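Long-range contacts in pseudoaglycone deacetylase Dbv21 (PDB 3DFI), which deacetylates the A40926 pseudoaglycone in lipoglycopeptide antibiotic biosynthesis, probably as a zinc-dependent amide hydrolase of the GlcNAc-PI de-N-acetylase (PIG-L) family: residues R9-S14 / A142-T147; G25-Q30 / E207-D212; S47-Y52 / T68-L73; A61-S66 / Y226-S231. All coordinates share one frame; numbering follows the deposited sequence.

Interaction 1 (R9-S14 / A142-T147)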
loop_
_atom_site.group_PDB
_atom_site.type_symbol
_atom_site.label_atom_id
_atom_site.label_comp_id
_atom_site.label_asym_id
_atom_site.label_seq_id
_atom_site.Cartn_x
_atom_site.Cartn_y
_atom_site.Cartn_z
ATOM N N ARG A 9 -0.717 -13.739 -11.116
ATOM C CA ARG A 9 -1.370 -12.437 -11.283
ATOM C C ARG A 9 -1.674 -11.851 -9.912
ATOM O O ARG A 9 -2.595 -12.297 -9.238
ATOM C CB ARG A 9 -2.643 -12.584 -12.136
ATOM C CG ARG A 9 -2.382 -13.096 -13.567
ATOM C CD ARG A 9 -3.657 -13.257 -14.409
ATOM N NE ARG A 9 -4.606 -14.218 -13.840
ATOM C CZ ARG A 9 -4.586 -15.537 -14.045
ATOM N NH1 ARG A 9 -3.654 -16.091 -14.818
ATOM N NH2 ARG A 9 -5.505 -16.313 -13.479
ATOM N N ILE A 10 -0.865 -10.873 -9.492
ATOM C CA ILE A 10 -1.044 -10.205 -8.205
ATOM C C ILE A 10 -1.809 -8.877 -8.338
ATOM O O ILE A 10 -1.455 -8.018 -9.153
ATOM C CB ILE A 10 0.317 -9.933 -7.491
ATOM C CG1 ILE A 10 1.066 -11.256 -7.221
ATOM C CG2 ILE A 10 0.091 -9.183 -6.169
ATOM C CD1 ILE A 10 2.531 -11.054 -6.830
ATOM N N LEU A 11 -2.855 -8.724 -7.523
ATOM C CA LEU A 11 -3.522 -7.441 -7.370
ATOM C C LEU A 11 -3.251 -6.897 -5.971
ATOM O O LEU A 11 -3.721 -7.455 -4.984
ATOM C CB LEU A 11 -5.017 -7.571 -7.602
ATOM C CG LEU A 11 -5.874 -6.301 -7.502
ATOM C CD1 LEU A 11 -5.461 -5.173 -8.510
ATOM C CD2 LEU A 11 -7.356 -6.697 -7.659
ATOM N N ALA A 12 -2.464 -5.829 -5.890
ATOM C CA ALA A 12 -2.227 -5.176 -4.606
ATOM C C ALA A 12 -3.163 -3.977 -4.475
ATOM O O ALA A 12 -3.302 -3.193 -5.422
ATOM C CB ALA A 12 -0.769 -4.751 -4.482
ATOM N N ILE A 13 -3.835 -3.873 -3.331
ATOM C CA ILE A 13 -4.754 -2.759 -3.059
ATOM C C ILE A 13 -4.087 -1.797 -2.079
ATOM O O ILE A 13 -3.992 -2.091 -0.875
ATOM C CB ILE A 13 -6.142 -3.238 -2.488
ATOM C CG1 ILE A 13 -6.718 -4.450 -3.253
ATOM C CG2 ILE A 13 -7.165 -2.074 -2.448
ATOM C CD1 ILE A 13 -7.182 -4.129 -4.689
ATOM N N SER A 14 -3.610 -0.661 -2.595
ATOM C CA SER A 14 -2.893 0.330 -1.768
ATOM C C SER A 14 -3.902 1.391 -1.298
ATOM O O SER A 14 -4.691 1.880 -2.116
ATOM C CB SER A 14 -1.774 0.992 -2.574
ATOM O OG SER A 14 -1.035 1.887 -1.771
ATOM N N ALA A 142 -12.696 -8.681 -10.786
ATOM C CA ALA A 142 -13.304 -9.242 -11.975
ATOM C C ALA A 142 -12.464 -8.884 -13.202
ATOM O O ALA A 142 -12.190 -9.721 -14.056
ATOM C CB ALA A 142 -14.728 -8.723 -12.123
ATOM N N GLU A 143 -12.025 -7.633 -13.261
ATOM C CA GLU A 143 -11.275 -7.137 -14.400
ATOM C C GLU A 143 -9.848 -7.709 -14.500
ATOM O O GLU A 143 -9.398 -8.053 -15.595
ATOM C CB GLU A 143 -11.223 -5.610 -14.347
ATOM C CG GLU A 143 -10.877 -4.985 -15.669
ATOM C CD GLU A 143 -10.978 -3.477 -15.623
ATOM O OE1 GLU A 143 -9.910 -2.827 -15.542
ATOM O OE2 GLU A 143 -12.128 -2.962 -15.658
ATOM N N CYS A 144 -9.150 -7.813 -13.367
ATOM C CA CYS A 144 -7.726 -8.191 -13.365
ATOM C C CYS A 144 -7.495 -9.713 -13.205
ATOM O O CYS A 144 -6.378 -10.201 -13.395
ATOM C CB CYS A 144 -6.959 -7.403 -12.282
ATOM S SG CYS A 144 -6.664 -5.624 -12.702
ATOM N N ASP A 145 -8.550 -10.440 -12.840
ATOM C CA ASP A 145 -8.518 -11.908 -12.606
ATOM C C ASP A 145 -7.273 -12.406 -11.814
ATOM O O ASP A 145 -6.551 -13.296 -12.263
ATOM C CB ASP A 145 -8.734 -12.672 -13.938
ATOM C CG ASP A 145 -8.989 -14.169 -13.750
ATOM O OD1 ASP A 145 -9.351 -14.621 -12.639
ATOM O OD2 ASP A 145 -8.845 -14.914 -14.750
ATOM N N PRO A 146 -7.040 -11.846 -10.613
ATOM C CA PRO A 146 -5.808 -12.145 -9.880
ATOM C C PRO A 146 -5.815 -13.559 -9.294
ATOM O O PRO A 146 -6.892 -14.120 -9.076
ATOM C CB PRO A 146 -5.848 -11.139 -8.731
ATOM C CG PRO A 146 -7.294 -10.954 -8.471
ATOM C CD PRO A 146 -7.925 -10.952 -9.840
ATOM N N THR A 147 -4.627 -14.108 -9.044
ATOM C CA THR A 147 -4.465 -15.382 -8.308
ATOM C C THR A 147 -4.054 -15.119 -6.854
ATOM O O THR A 147 -4.034 -16.013 -6.031
ATOM C CB THR A 147 -3.417 -16.287 -9.004
ATOM O OG1 THR A 147 -2.174 -15.578 -9.115
ATOM C CG2 THR A 147 -3.888 -16.655 -10.409
#
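Three hydrogen bonds tie Arg-9, at the start of strand 9-14, to the turn that leaves helix 126-144. Two of them involve Thr-147. Thr-147 N donates to Arg-9 O at 2.7 Å. Arg-9 N answers with an almost straight bond to Thr-147 OG1 at 3.1 Å; that hydroxyl is wedged between its own backbone N and carbonyl carbon (chi1 57°) and is also bonded to Asp-6 O. The third bond belongs to the side chain: Arg-9 NE meets Asp-145 O at 2.7 Å with an angle of 178°, the oxygen lying in the guanidinium plane, which helps fix the rotation of that group. Asp-145 has positive phi, and the chain turns there from the helix toward strand 148-152. Because the backbone of Arg-9 and Leu-11 is also bonded to Leu-148, the turn leads straight into the parallel pairing of strands 9-14 and 148-152, neighbours in the Rossmann-like core of this de-N-acetylase fold. The charged contact is looser. Arg-9 NH2 and Asp-145 OD2 form a long salt bridge of 3.8 Å, and since the oxygen stands well out of the guanidinium plane, the attraction is electrostatic only. Over one guanidinium face, toward its rim, lies Thr-147 CG2, 3.5 Å from Arg-9 NH2; the two side chains cross at about a right angle. Apolar packing lies deeper: Leu-11 CB touches Pro-146 CB at 3.8 Å, Leu-11 CD1 reaches Cys-144 SG at 4.4 Å, and Leu-11 continues onto Met-140 and Ile-141 of the same helix.

Interaction 2 (G25-Q30 / E207-D212)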
loop_
_atom_site.group_PDB
_atom_site.type_symbol
_atom_site.label_atom_id
_atom_site.label_comp_id
_atom_site.label_asym_id
_atom_site.label_seq_id
_atom_site.Cartn_x
_atom_site.Cartn_y
_atom_site.Cartn_z
ATOM N N GLY A 25 7.015 -3.365 -2.122
ATOM C CA GLY A 25 7.664 -3.038 -3.382
ATOM C C GLY A 25 8.694 -4.053 -3.853
ATOM O O GLY A 25 8.717 -4.398 -5.034
ATOM N N ALA A 26 9.551 -4.527 -2.950
ATOM C CA ALA A 26 10.539 -5.555 -3.317
ATOM C C ALA A 26 9.912 -6.930 -3.691
ATOM O O ALA A 26 10.352 -7.584 -4.628
ATOM C CB ALA A 26 11.599 -5.707 -2.216
ATOM N N SER A 27 8.887 -7.353 -2.967
ATOM C CA SER A 27 8.175 -8.607 -3.292
ATOM C C SER A 27 7.441 -8.465 -4.632
ATOM O O SER A 27 7.364 -9.410 -5.413
ATOM C CB SER A 27 7.158 -8.962 -2.214
ATOM O OG SER A 27 7.789 -9.243 -0.978
ATOM N N LEU A 28 6.936 -7.268 -4.906
ATOM C CA LEU A 28 6.284 -7.014 -6.187
ATOM C C LEU A 28 7.291 -7.070 -7.325
ATOM O O LEU A 28 7.035 -7.730 -8.345
ATOM C CB LEU A 28 5.535 -5.675 -6.184
ATOM C CG LEU A 28 4.341 -5.553 -5.223
ATOM C CD1 LEU A 28 3.685 -4.158 -5.351
ATOM C CD2 LEU A 28 3.324 -6.627 -5.442
ATOM N N ALA A 29 8.422 -6.378 -7.143
ATOM C CA ALA A 29 9.549 -6.415 -8.078
ATOM C C ALA A 29 10.020 -7.846 -8.308
ATOM O O ALA A 29 10.290 -8.243 -9.451
ATOM C CB ALA A 29 10.685 -5.583 -7.553
ATOM N N GLN A 30 10.147 -8.608 -7.219
ATOM C CA GLN A 30 10.595 -10.012 -7.302
ATOM C C GLN A 30 9.575 -10.884 -8.033
ATOM O O GLN A 30 9.958 -11.824 -8.752
ATOM C CB GLN A 30 10.850 -10.603 -5.913
ATOM C CG GLN A 30 11.431 -12.028 -5.935
ATOM C CD GLN A 30 12.877 -12.051 -6.400
ATOM O OE1 GLN A 30 13.207 -12.665 -7.418
ATOM N NE2 GLN A 30 13.746 -11.369 -5.664
ATOM N N GLU A 207 4.789 -14.344 7.741
ATOM C CA GLU A 207 5.776 -14.947 6.843
ATOM C C GLU A 207 6.663 -13.910 6.198
ATOM O O GLU A 207 6.186 -12.910 5.674
ATOM C CB GLU A 207 5.114 -15.821 5.761
ATOM C CG GLU A 207 6.018 -16.998 5.275
ATOM C CD GLU A 207 5.606 -18.367 5.811
ATOM O OE1 GLU A 207 4.473 -18.804 5.515
ATOM O OE2 GLU A 207 6.419 -19.025 6.516
ATOM N N LEU A 208 7.959 -14.171 6.242
ATOM C CA LEU A 208 8.947 -13.326 5.601
ATOM C C LEU A 208 9.108 -13.707 4.133
ATOM O O LEU A 208 9.421 -14.850 3.810
ATOM C CB LEU A 208 10.288 -13.447 6.335
ATOM C CG LEU A 208 10.625 -12.585 7.569
ATOM C CD1 LEU A 208 9.419 -12.002 8.313
ATOM C CD2 LEU A 208 11.495 -13.383 8.522
ATOM N N SER A 209 8.890 -12.741 3.253
ATOM C CA SER A 209 9.145 -12.924 1.834
ATOM C C SER A 209 10.526 -12.350 1.509
ATOM O O SER A 209 10.754 -11.135 1.578
ATOM C CB SER A 209 8.003 -12.322 0.987
ATOM O OG SER A 209 8.487 -11.620 -0.168
ATOM N N PHE A 210 11.458 -13.247 1.205
ATOM C CA PHE A 210 12.829 -12.881 0.879
ATOM C C PHE A 210 12.967 -12.544 -0.588
ATOM O O PHE A 210 12.306 -13.154 -1.439
ATOM C CB PHE A 210 13.777 -14.020 1.246
ATOM C CG PHE A 210 13.955 -14.188 2.718
ATOM C CD1 PHE A 210 13.158 -15.079 3.432
ATOM C CD2 PHE A 210 14.913 -13.444 3.402
ATOM C CE1 PHE A 210 13.321 -15.232 4.810
ATOM C CE2 PHE A 210 15.079 -13.587 4.775
ATOM C CZ PHE A 210 14.274 -14.487 5.477
ATOM N N VAL A 211 13.818 -11.561 -0.871
ATOM C CA VAL A 211 14.040 -11.089 -2.233
ATOM C C VAL A 211 15.546 -11.019 -2.515
ATOM O O VAL A 211 16.361 -11.026 -1.587
ATOM C CB VAL A 211 13.355 -9.701 -2.506
ATOM C CG1 VAL A 211 11.848 -9.731 -2.147
ATOM C CG2 VAL A 211 14.072 -8.565 -1.774
ATOM N N ASP A 212 15.909 -10.970 -3.793
ATOM C CA ASP A 212 17.310 -10.870 -4.180
ATOM C C ASP A 212 17.755 -9.395 -4.192
ATOM O O ASP A 212 16.926 -8.493 -3.996
ATOM C CB ASP A 212 17.568 -11.591 -5.515
ATOM C CG ASP A 212 16.854 -10.948 -6.712
ATOM O OD1 ASP A 212 16.789 -11.609 -7.768
ATOM O OD2 ASP A 212 16.369 -9.805 -6.629
#
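Ser-27 and Ser-209 head a surface contact, part polar and part apolar, between helix 19-33 and the end of strand 201-210, an outermost strand of the mixed sheet. The polar evidence is a short bond in which Ser-209 OG donates to Ser-27 OG at 2.6 Å. The donor side chain has an uncommon torsion, chi1 138°, well away from a staggered position. Ser-27 OG also has a hydrogen bond to Glu-259 OE1, on the adjacent strand 258-266, so the hydroxyl is gripped by two partners. The other carboxylate oxygen of Glu-259 takes Ala-26 N, a helical N-H that lacks its usual bond to the preceding turn, where the helix is kinked. The apolar evidence centres on Val-211. Val-211 CG2 rests on Ala-26 CB at 3.8 Å, and Val-211 CG1, anti to the carbonyl carbon, lies 3.6 Å from Ala-26 O and 4.0 Å from Gln-30 CB. Gln-30, bent at chi2, brings its amide group up to Asp-212, the two side chains running obliquely with amide and carboxylate planes 70° apart. Asp-212 is the N-cap of helix 213-223, its OD2 accepting from Ala-215 N. A backbone bond from Val-211 to Tyr-257 carries the pairing one residue beyond the strands. The chemistry is consistent with a cooperative chain of hydrogen bonds, Ser-209 to Ser-27 to Glu-259: if Glu-259 is ionised, its charge would probably draw the proton of Ser-27 toward itself, and Ser-27 OG would then be the better acceptor for Ser-209.

Interaction 3 (S47-Y52 / T68-L73)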
loop_
_atom_site.group_PDB
_atom_site.type_symbol
_atom_site.label_atom_id
_atom_site.label_comp_id
_atom_site.label_asym_id
_atom_site.label_seq_id
_atom_site.Cartn_x
_atom_site.Cartn_y
_atom_site.Cartn_z
ATOM N N SER A 47 -9.574 12.710 -7.844
ATOM C CA SER A 47 -9.206 14.044 -8.302
ATOM C C SER A 47 -9.735 15.148 -7.402
ATOM O O SER A 47 -10.883 15.089 -6.925
ATOM C CB SER A 47 -9.756 14.280 -9.713
ATOM O OG SER A 47 -8.851 13.796 -10.692
ATOM N N ALA A 48 -8.896 16.176 -7.227
ATOM C CA ALA A 48 -9.286 17.484 -6.676
ATOM C C ALA A 48 -8.274 18.508 -7.176
ATOM O O ALA A 48 -7.083 18.396 -6.869
ATOM C CB ALA A 48 -9.307 17.462 -5.147
ATOM N N ALA A 49 -8.746 19.474 -7.962
ATOM C CA ALA A 49 -7.908 20.565 -8.479
ATOM C C ALA A 49 -7.938 21.770 -7.542
ATOM O O ALA A 49 -8.818 21.848 -6.677
ATOM C CB ALA A 49 -8.363 20.977 -9.890
ATOM N N PRO A 50 -6.993 22.732 -7.730
ATOM C CA PRO A 50 -7.029 23.971 -6.956
ATOM C C PRO A 50 -8.273 24.775 -7.352
ATOM O O PRO A 50 -8.728 24.641 -8.492
ATOM C CB PRO A 50 -5.764 24.721 -7.416
ATOM C CG PRO A 50 -4.919 23.710 -8.077
ATOM C CD PRO A 50 -5.879 22.736 -8.691
ATOM N N PRO A 51 -8.788 25.638 -6.449
ATOM C CA PRO A 51 -8.204 26.027 -5.158
ATOM C C PRO A 51 -8.560 25.088 -4.012
ATOM O O PRO A 51 -9.589 24.412 -4.065
ATOM C CB PRO A 51 -8.788 27.424 -4.911
ATOM C CG PRO A 51 -10.008 27.537 -5.805
ATOM C CD PRO A 51 -10.074 26.315 -6.688
ATOM N N TYR A 52 -7.707 25.058 -2.989
ATOM C CA TYR A 52 -7.877 24.145 -1.855
ATOM C C TYR A 52 -8.235 24.861 -0.558
ATOM O O TYR A 52 -8.164 26.084 -0.473
ATOM C CB TYR A 52 -6.596 23.335 -1.628
ATOM C CG TYR A 52 -6.179 22.485 -2.800
ATOM C CD1 TYR A 52 -6.884 21.325 -3.127
ATOM C CD2 TYR A 52 -5.071 22.834 -3.579
ATOM C CE1 TYR A 52 -6.513 20.539 -4.204
ATOM C CE2 TYR A 52 -4.682 22.045 -4.661
ATOM C CZ TYR A 52 -5.411 20.898 -4.959
ATOM O OH TYR A 52 -5.054 20.122 -6.021
ATOM N N THR A 68 -1.163 26.861 -6.663
ATOM C CA THR A 68 -1.801 26.557 -7.950
ATOM C C THR A 68 -1.511 25.151 -8.490
ATOM O O THR A 68 -2.037 24.778 -9.544
ATOM C CB THR A 68 -1.440 27.555 -9.047
ATOM O OG1 THR A 68 -0.025 27.505 -9.290
ATOM C CG2 THR A 68 -1.858 28.997 -8.666
ATOM N N GLU A 69 -0.689 24.370 -7.792
ATOM C CA GLU A 69 -0.387 23.011 -8.260
ATOM C C GLU A 69 -1.457 22.003 -7.875
ATOM O O GLU A 69 -1.915 21.974 -6.722
ATOM C CB GLU A 69 0.992 22.551 -7.799
ATOM C CG GLU A 69 2.137 23.425 -8.390
ATOM C CD GLU A 69 3.515 23.048 -7.860
ATOM O OE1 GLU A 69 3.628 22.819 -6.638
ATOM O OE2 GLU A 69 4.496 23.010 -8.653
ATOM N N ASP A 70 -1.822 21.165 -8.844
ATOM C CA ASP A 70 -2.784 20.063 -8.644
ATOM C C ASP A 70 -2.069 18.929 -7.915
ATOM O O ASP A 70 -1.276 18.182 -8.509
ATOM C CB ASP A 70 -3.326 19.607 -10.010
ATOM C CG ASP A 70 -4.490 18.607 -9.899
ATOM O OD1 ASP A 70 -4.474 17.727 -9.030
ATOM O OD2 ASP A 70 -5.422 18.699 -10.709
ATOM N N ALA A 71 -2.325 18.811 -6.615
ATOM C CA ALA A 71 -1.628 17.825 -5.787
ATOM C C ALA A 71 -1.933 16.348 -6.079
ATOM O O ALA A 71 -1.007 15.549 -6.241
ATOM C CB ALA A 71 -1.816 18.134 -4.298
ATOM N N PRO A 72 -3.224 15.959 -6.105
ATOM C CA PRO A 72 -3.499 14.553 -6.446
ATOM C C PRO A 72 -2.918 14.143 -7.809
ATOM O O PRO A 72 -2.387 13.039 -7.941
ATOM C CB PRO A 72 -5.021 14.485 -6.444
ATOM C CG PRO A 72 -5.451 15.613 -5.562
ATOM C CD PRO A 72 -4.460 16.718 -5.834
ATOM N N LEU A 73 -2.962 15.046 -8.796
ATOM C CA LEU A 73 -2.294 14.800 -10.080
ATOM C C LEU A 73 -0.786 14.568 -9.922
ATOM O O LEU A 73 -0.258 13.568 -10.394
ATOM C CB LEU A 73 -2.572 15.942 -11.069
ATOM C CG LEU A 73 -1.902 15.850 -12.445
ATOM C CD1 LEU A 73 -2.442 14.630 -13.248
ATOM C CD2 LEU A 73 -2.074 17.163 -13.244
#
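Ala-48 meets Pro-72 where the loop after strand 37-42 passes the beginning of helix 71-86. Ala-48 O lies 3.3 Å from Pro-72 CD, against the proline ring. One residue on, Ala-49 CB approaches the carboxylate of Asp-70, 3.8 Å from OD2. The other oxygen of that carboxylate, Asp-70 OD1, accepts from Leu-73 N at 3.1 Å, reached from above the carboxylate plane; Asp-70 is the N-cap residue, and this is its capping bond. Pro-50 brings its ring to the strip before the cap, with CG 3.4 Å from Thr-68 O. The peptide bond from Pro-50 to Pro-51 is cis; the chain doubles back, and the Tyr-52 ring lies with Pro-50 CA over one face, toward its rim. Tyr-52 makes the hydrogen bond between the segments. With CG anti to the carbonyl carbon (chi1 -60°), the phenol points back across the loop, and its hydroxyl does two jobs: Tyr-52 OH donates to Ala-48 O at 2.8 Å and accepts from Ala-71 N at 3.1 Å, an angle of 151°. The first bond closes the loop on itself, while the second takes up an N-H of the first helical turn. At the ring edge and in its plane, Tyr-52 CE2 lies 3.5 Å from Glu-69 O. Beyond the two segments, Tyr-52 makes an edge-to-face stack with His-60 and touches Glu-57, both on helix 54-63. Ala-71 packs on Leu-65, and Pro-72 on Tyr-100, so the loop and the N-terminus of helix 71-86 pack together beside helix 54-63.

Interaction 4 (A61-S66 / Y226-S231)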
loop_
_atom_site.group_PDB
_atom_site.type_symbol
_atom_site.label_atom_id
_atom_site.label_comp_id
_atom_site.label_asym_id
_atom_site.label_seq_id
_atom_site.Cartn_x
_atom_site.Cartn_y
_atom_site.Cartn_z
ATOM N N ALA A 61 1.880 22.461 1.256
ATOM C CA ALA A 61 3.098 23.213 1.589
ATOM C C ALA A 61 4.196 22.333 2.189
ATOM O O ALA A 61 5.367 22.507 1.854
ATOM C CB ALA A 61 2.786 24.400 2.510
ATOM N N ARG A 62 3.813 21.402 3.064
ATOM C CA ARG A 62 4.729 20.411 3.645
ATOM C C ARG A 62 5.313 19.420 2.630
ATOM O O ARG A 62 6.403 18.860 2.847
ATOM C CB ARG A 62 4.044 19.622 4.774
ATOM C CG ARG A 62 4.890 19.553 6.062
ATOM C CD ARG A 62 4.306 18.649 7.160
ATOM N NE ARG A 62 2.868 18.377 7.013
ATOM C CZ ARG A 62 1.978 18.415 8.009
ATOM N NH1 ARG A 62 2.355 18.740 9.241
ATOM N NH2 ARG A 62 0.698 18.146 7.770
ATOM N N TRP A 63 4.583 19.180 1.544
ATOM C CA TRP A 63 5.088 18.337 0.465
ATOM C C TRP A 63 5.938 19.144 -0.532
ATOM O O TRP A 63 6.558 18.574 -1.426
ATOM C CB TRP A 63 3.941 17.660 -0.257
ATOM C CG TRP A 63 3.159 16.720 0.609
ATOM C CD1 TRP A 63 3.591 16.090 1.746
ATOM C CD2 TRP A 63 1.819 16.278 0.389
ATOM N NE1 TRP A 63 2.590 15.300 2.257
ATOM C CE2 TRP A 63 1.495 15.389 1.437
ATOM C CE3 TRP A 63 0.867 16.535 -0.596
ATOM C CZ2 TRP A 63 0.254 14.778 1.538
ATOM C CZ3 TRP A 63 -0.377 15.911 -0.493
ATOM C CH2 TRP A 63 -0.667 15.055 0.565
ATOM N N GLY A 64 5.969 20.460 -0.368
ATOM C CA GLY A 64 6.768 21.320 -1.236
ATOM C C GLY A 64 6.033 21.829 -2.463
ATOM O O GLY A 64 6.670 22.299 -3.418
ATOM N N LEU A 65 4.698 21.754 -2.417
ATOM C CA LEU A 65 3.816 22.173 -3.520
ATOM C C LEU A 65 3.287 23.594 -3.315
ATOM O O LEU A 65 3.062 24.015 -2.185
ATOM C CB LEU A 65 2.627 21.197 -3.678
ATOM C CG LEU A 65 2.937 19.701 -3.834
ATOM C CD1 LEU A 65 1.665 18.886 -3.918
ATOM C CD2 LEU A 65 3.815 19.444 -5.060
ATOM N N SER A 66 3.110 24.328 -4.412
ATOM C CA SER A 66 2.654 25.742 -4.395
ATOM C C SER A 66 1.111 25.767 -4.567
ATOM O O SER A 66 0.556 24.804 -5.088
ATOM C CB SER A 66 3.336 26.511 -5.502
ATOM N N TYR A 226 8.174 9.004 -5.081
ATOM C CA TYR A 226 7.154 9.650 -4.243
ATOM C C TYR A 226 7.766 10.785 -3.417
ATOM O O TYR A 226 7.749 10.745 -2.184
ATOM C CB TYR A 226 6.515 8.643 -3.305
ATOM C CG TYR A 226 5.811 7.511 -3.985
ATOM C CD1 TYR A 226 4.540 7.682 -4.534
ATOM C CD2 TYR A 226 6.397 6.246 -4.050
ATOM C CE1 TYR A 226 3.855 6.609 -5.164
ATOM C CE2 TYR A 226 5.720 5.159 -4.666
ATOM C CZ TYR A 226 4.450 5.350 -5.221
ATOM O OH TYR A 226 3.773 4.284 -5.825
ATOM N N ALA A 227 8.233 11.817 -4.107
ATOM C CA ALA A 227 9.097 12.839 -3.513
ATOM C C ALA A 227 8.294 13.698 -2.560
ATOM O O ALA A 227 8.819 14.286 -1.615
ATOM C CB ALA A 227 9.658 13.706 -4.612
ATOM N N THR A 228 7.021 13.837 -2.895
ATOM C CA THR A 228 6.059 14.566 -2.092
ATOM C C THR A 228 5.983 13.965 -0.659
ATOM O O THR A 228 6.161 14.679 0.322
ATOM C CB THR A 228 4.702 14.547 -2.862
ATOM O OG1 THR A 228 3.948 15.727 -2.603
ATOM C CG2 THR A 228 3.923 13.310 -2.635
ATOM N N GLN A 229 5.776 12.646 -0.579
ATOM C CA GLN A 229 5.669 11.895 0.665
ATOM C C GLN A 229 7.023 11.728 1.342
ATOM O O GLN A 229 7.143 11.901 2.566
ATOM C CB GLN A 229 5.030 10.515 0.418
ATOM C CG GLN A 229 3.612 10.568 -0.186
ATOM C CD GLN A 229 2.736 11.653 0.425
ATOM O OE1 GLN A 229 2.497 12.696 -0.197
ATOM N NE2 GLN A 229 2.284 11.434 1.658
ATOM N N LEU A 230 8.053 11.410 0.560
ATOM C CA LEU A 230 9.407 11.336 1.130
ATOM C C LEU A 230 9.951 12.653 1.638
ATOM O O LEU A 230 10.936 12.669 2.397
ATOM C CB LEU A 230 10.396 10.625 0.198
ATOM C CG LEU A 230 10.366 9.088 0.406
ATOM C CD1 LEU A 230 8.971 8.473 0.229
ATOM C CD2 LEU A 230 11.368 8.379 -0.491
ATOM N N SER A 231 9.312 13.768 1.278
ATOM C CA SER A 231 9.761 15.027 1.878
ATOM C C SER A 231 9.467 15.061 3.403
ATOM O O SER A 231 10.091 15.828 4.143
ATOM C CB SER A 231 9.269 16.275 1.121
ATOM O OG SER A 231 7.931 16.574 1.412
#
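The indole of Trp-63 has the amide of Gln-229 over one face, toward the rim: Gln-229 OE1 stands 3.3 Å from Trp-63 CE2. The amide stands on edge, 75° from the ring plane, with OE1 and NE2 at similar heights above it and OE1 making the closest approach. Near the ring plane, at the edge, lies Ser-231 OG. The bend at chi2 of Gln-229 (-41°) curls its chain back over the indole although its CB starts away from it. Thr-228 presses on the stem of the tryptophan, with Thr-228 OG1 only 3.0 Å from Trp-63 CB; that hydroxyl is buried here and has no polar partner in the model. Ser-231 OG lies within reach of two carbonyls, Arg-62 O at 3.1 Å and Thr-228 O at 2.8 Å, and which of them its proton serves is not settled. The chain then leaves helix 54-63 through a Schellman motif at Gly-64, whose phi is positive. Gln-229 also touches Arg-75 and Asp-18, and its side chain is about 7 Å from the zinc ion held by His-16, Asp-19 and His-161. The contact thus joins the Schellman C-terminus of helix 54-63 to the start of helix 227-233, near the zinc site of this de-N-acetylase fold.

From the N terminus, the chain passes in turn through the first segments of interactions 1 to 4. Interaction 3 closes first, a short loop across helix 54-63, and interaction 4 crosses it because 61-66 lies inside that loop and finds its partner only at 226-231. Interaction 1 closes next at 142-147, with interaction 3 nested within it; interaction 2 follows at 207-212, crossing interaction 1 and also enclosing interaction 3. Interaction 4 closes last and crosses all the others. Interactions 1 and 2 reach the same sheet and touch through Ile-10 and Leu-28; interactions 3 and 4 touch through Ala-71 and Leu-65, joining helices 54-63, 71-86 and 227-233.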